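Local coordinates for possible transcriptional regulator, ArsR family protein (Rhodococcus sp., PDB 2OQG) that probably binds DNA as a winged helix-turn-helix transcriptional regulator of the ArsR family, at residues F15-D20 and N56-C61. Numbering follows the deposited sequence. Where two conformers were deposited one is given.
Sequences FAALSD and NALQAC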
ATOM      1  N   PHE A  15     -25.400  -0.346   7.287  1.00  9.23           N
ATOM      2  CA  PHE A  15     -26.090   0.119   8.482  1.00  9.43           C
ATOM      3  C   PHE A  15     -25.666  -0.735   9.679  1.00 10.31           C
ATOM      4  O   PHE A  15     -25.380  -0.211  10.763  1.00 11.03           O
ATOM      5  CB  PHE A  15     -27.600   0.036   8.370  1.00 10.15           C
ATOM      6  CG  PHE A  15     -28.211   0.844   7.248  1.00 10.01           C
ATOM      7  CD1 PHE A  15     -27.558   1.964   6.705  1.00 10.50           C
ATOM      8  CD2 PHE A  15     -29.525   0.549   6.781  1.00 12.40           C
ATOM      9  CE1 PHE A  15     -28.204   2.784   5.749  1.00 11.57           C
ATOM     10  CE2 PHE A  15     -30.140   1.311   5.767  1.00 11.44           C
ATOM     11  CZ  PHE A  15     -29.449   2.460   5.269  1.00 10.67           C
ATOM     12  N   ALA A  16     -25.648  -2.050   9.502  1.00 11.04           N
ATOM     13  CA  ALA A  16     -25.273  -2.936  10.623  1.00 12.35           C
ATOM     14  C   ALA A  16     -23.833  -2.602  11.089  1.00 12.02           C
ATOM     15  O   ALA A  16     -23.535  -2.541  12.301  1.00 13.14           O
ATOM     16  CB  ALA A  16     -25.340  -4.358  10.195  1.00 14.27           C
ATOM     17  N   ALA A  17     -22.932  -2.394  10.126  1.00 12.14           N
ATOM     18  CA  ALA A  17     -21.534  -2.153  10.464  1.00 11.78           C
ATOM     19  C   ALA A  17     -21.432  -0.869  11.300  1.00 11.56           C
ATOM     20  O   ALA A  17     -20.704  -0.829  12.289  1.00 13.67           O
ATOM     21  CB  ALA A  17     -20.681  -2.091   9.225  1.00 12.16           C
ATOM     22  N   LEU A  18     -22.207   0.143  10.902  1.00 10.23           N
ATOM     23  CA  LEU A  18     -22.114   1.480  11.508  1.00  9.46           C
ATOM     24  C   LEU A  18     -22.996   1.575  12.803  1.00 10.92           C
ATOM     25  O   LEU A  18     -23.108   2.636  13.396  1.00 11.88           O
ATOM     26  CB  LEU A  18     -22.582   2.506  10.484  1.00  9.53           C
ATOM     27  CG  LEU A  18     -21.697   2.630   9.242  1.00  8.81           C
ATOM     28  CD1 LEU A  18     -22.109   3.831   8.361  1.00 11.68           C
ATOM     29  CD2 LEU A  18     -20.215   2.780   9.639  1.00 10.73           C
ATOM     30  N   SER A  19     -23.631   0.472  13.211  0.50 10.80           N
ATOM     31  CA  SER A  19     -24.523   0.529  14.353  0.50 12.42           C
ATOM     32  C   SER A  19     -23.773   0.277  15.664  0.50 13.11           C
ATOM     33  O   SER A  19     -24.396   0.273  16.739  0.50 13.32           O
ATOM     34  CB  SER A  19     -25.588  -0.545  14.223  0.50 12.49           C
ATOM     35  OG  SER A  19     -25.021  -1.836  14.424  0.50 12.08           O
ATOM     36  N   ASP A  20     -22.451   0.096  15.560  1.00 13.66           N
ATOM     37  CA  ASP A  20     -21.607  -0.272  16.709  1.00 16.22           C
ATOM     38  C   ASP A  20     -20.543   0.760  16.989  1.00 15.99           C
ATOM     39  O   ASP A  20     -19.755   1.042  16.117  1.00 16.26           O
ATOM     40  CB  ASP A  20     -20.939  -1.587  16.396  1.00 17.88           C
ATOM     41  CG  ASP A  20     -20.128  -2.101  17.546  1.00 23.00           C
ATOM     42  OD1 ASP A  20     -20.717  -2.674  18.463  1.00 30.79           O
ATOM     43  OD2 ASP A  20     -18.894  -1.922  17.526  1.00 30.55           O
ATOM     44  N   ASN A  56     -13.274  -7.965   9.427  1.00 12.07           N
ATOM     45  CA  ASN A  56     -13.855  -8.783   8.334  1.00 12.34           C
ATOM     46  C   ASN A  56     -15.200  -8.188   7.941  1.00 11.30           C
ATOM     47  O   ASN A  56     -15.522  -8.094   6.726  1.00 13.68           O
ATOM     48  CB  ASN A  56     -13.995 -10.265   8.768  1.00 13.56           C
ATOM     49  CG  ASN A  56     -12.650 -10.932   8.919  1.00 17.07           C
ATOM     50  OD1 ASN A  56     -11.649 -10.402   8.439  1.00 20.34           O
ATOM     51  ND2 ASN A  56     -12.602 -12.099   9.604  1.00 21.16           N
ATOM     52  N   ALA A  57     -15.985  -7.792   8.945  1.00 12.17           N
ATOM     53  CA  ALA A  57     -17.331  -7.231   8.675  1.00 12.79           C
ATOM     54  C   ALA A  57     -17.170  -5.921   7.926  1.00 12.00           C
ATOM     55  O   ALA A  57     -17.888  -5.671   6.909  1.00 12.65           O
ATOM     56  CB  ALA A  57     -18.098  -7.018   9.951  1.00 13.28           C
ATOM     57  N   LEU A  58     -16.232  -5.090   8.404  1.00 10.88           N
ATOM     58  CA  LEU A  58     -15.979  -3.804   7.709  1.00 10.14           C
ATOM     59  C   LEU A  58     -15.468  -3.983   6.271  1.00  9.59           C
ATOM     60  O   LEU A  58     -15.864  -3.205   5.355  1.00  9.65           O
ATOM     61  CB  LEU A  58     -15.023  -2.920   8.520  1.00 10.15           C
ATOM     62  CG  LEU A  58     -15.573  -2.471   9.859  1.00 11.13           C
ATOM     63  CD1 LEU A  58     -14.440  -1.836  10.693  1.00 10.97           C
ATOM     64  CD2 LEU A  58     -16.764  -1.461   9.661  1.00 11.31           C
ATOM     65  N   GLN A  59     -14.591  -4.954   6.027  1.00  9.99           N
ATOM     66  CA  GLN A  59     -14.121  -5.174   4.652  1.00  9.76           C
ATOM     67  C   GLN A  59     -15.235  -5.717   3.777  1.00 10.78           C
ATOM     68  O   GLN A  59     -15.343  -5.350   2.584  1.00 13.05           O
ATOM     69  CB  GLN A  59     -12.936  -6.151   4.640  1.00 11.37           C
ATOM     70  CG  GLN A  59     -11.754  -5.668   5.402  1.00 10.04           C
ATOM     71  CD  GLN A  59     -10.634  -6.701   5.433  1.00 14.30           C
ATOM     72  OE1 GLN A  59      -9.826  -6.804   4.522  1.00 15.01           O
ATOM     73  NE2 GLN A  59     -10.638  -7.501   6.463  1.00 15.84           N
ATOM     74  N   ALA A  60     -16.083  -6.577   4.358  1.00 11.27           N
ATOM     75  CA  ALA A  60     -17.116  -7.230   3.550  1.00 12.65           C
ATOM     76  C   ALA A  60     -18.127  -6.240   3.022  1.00 13.17           C
ATOM     77  O   ALA A  60     -18.768  -6.505   2.024  1.00 16.43           O
ATOM     78  CB  ALA A  60     -17.853  -8.358   4.369  1.00 12.95           C
ATOM     79  N   CYS A  61     -18.347  -5.143   3.737  1.00 12.00           N
ATOM     80  CA  CYS A  61     -19.354  -4.186   3.278  1.00 13.35           C
ATOM     81  C   CYS A  61     -18.666  -2.978   2.645  1.00 12.87           C
ATOM     82  O   CYS A  61     -19.343  -2.011   2.272  1.00 15.14           O
ATOM     83  CB  CYS A  61     -20.270  -3.802   4.447  1.00 14.86           C
ATOM     84  SG  CYS A  61     -19.458  -2.787   5.616  1.00 17.52           S
TER
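Ala-17 and Leu-58 bring the two backbones closest, with their CA atoms 6.4 Å apart. Each lies near the C-terminal end of a helix, 5-17 and 48-60. After Ala-17 the chain bends through a type I beta turn to Asp-20, the N-cap of helix 21-32. Cys-61 is the first residue past helix 48-60 to leave helical geometry.

The contact is small and buried. The methyl of Ala-17 points at the other segment and meets two side chains. Its CB lies 4.0 Å from CD2 of Leu-58 and 3.9 Å from SG of Cys-61. Only one branch of Leu-58 does the touching. CG of Leu-58 stands anti to the carbonyl carbon (chi1 -64°), and the end of the side chain comes nearer to Ala-17 than its first bond suggests. Leu-58 also packs on Ile-26 and Leu-27 of helix 21-32.

Ser-19 bonds back to Ala-16 O at the end of helix 5-17, where the chain passes into the turn. Its N donates to that oxygen and, in the conformer given, so does its OG, at 2.7 Å. Arg-23 adds bonds to Ala-16 O and Ala-17 O. Leu-18 and Ser-19 pack against the second subunit.

The contact joins the N-terminal helix to the end of helix 48-60, by sequence and topology the probable recognition helix, just before the wing strands 64-69 and 72-77, as in the winged helix-turn-helix fold of ArsR-type regulators.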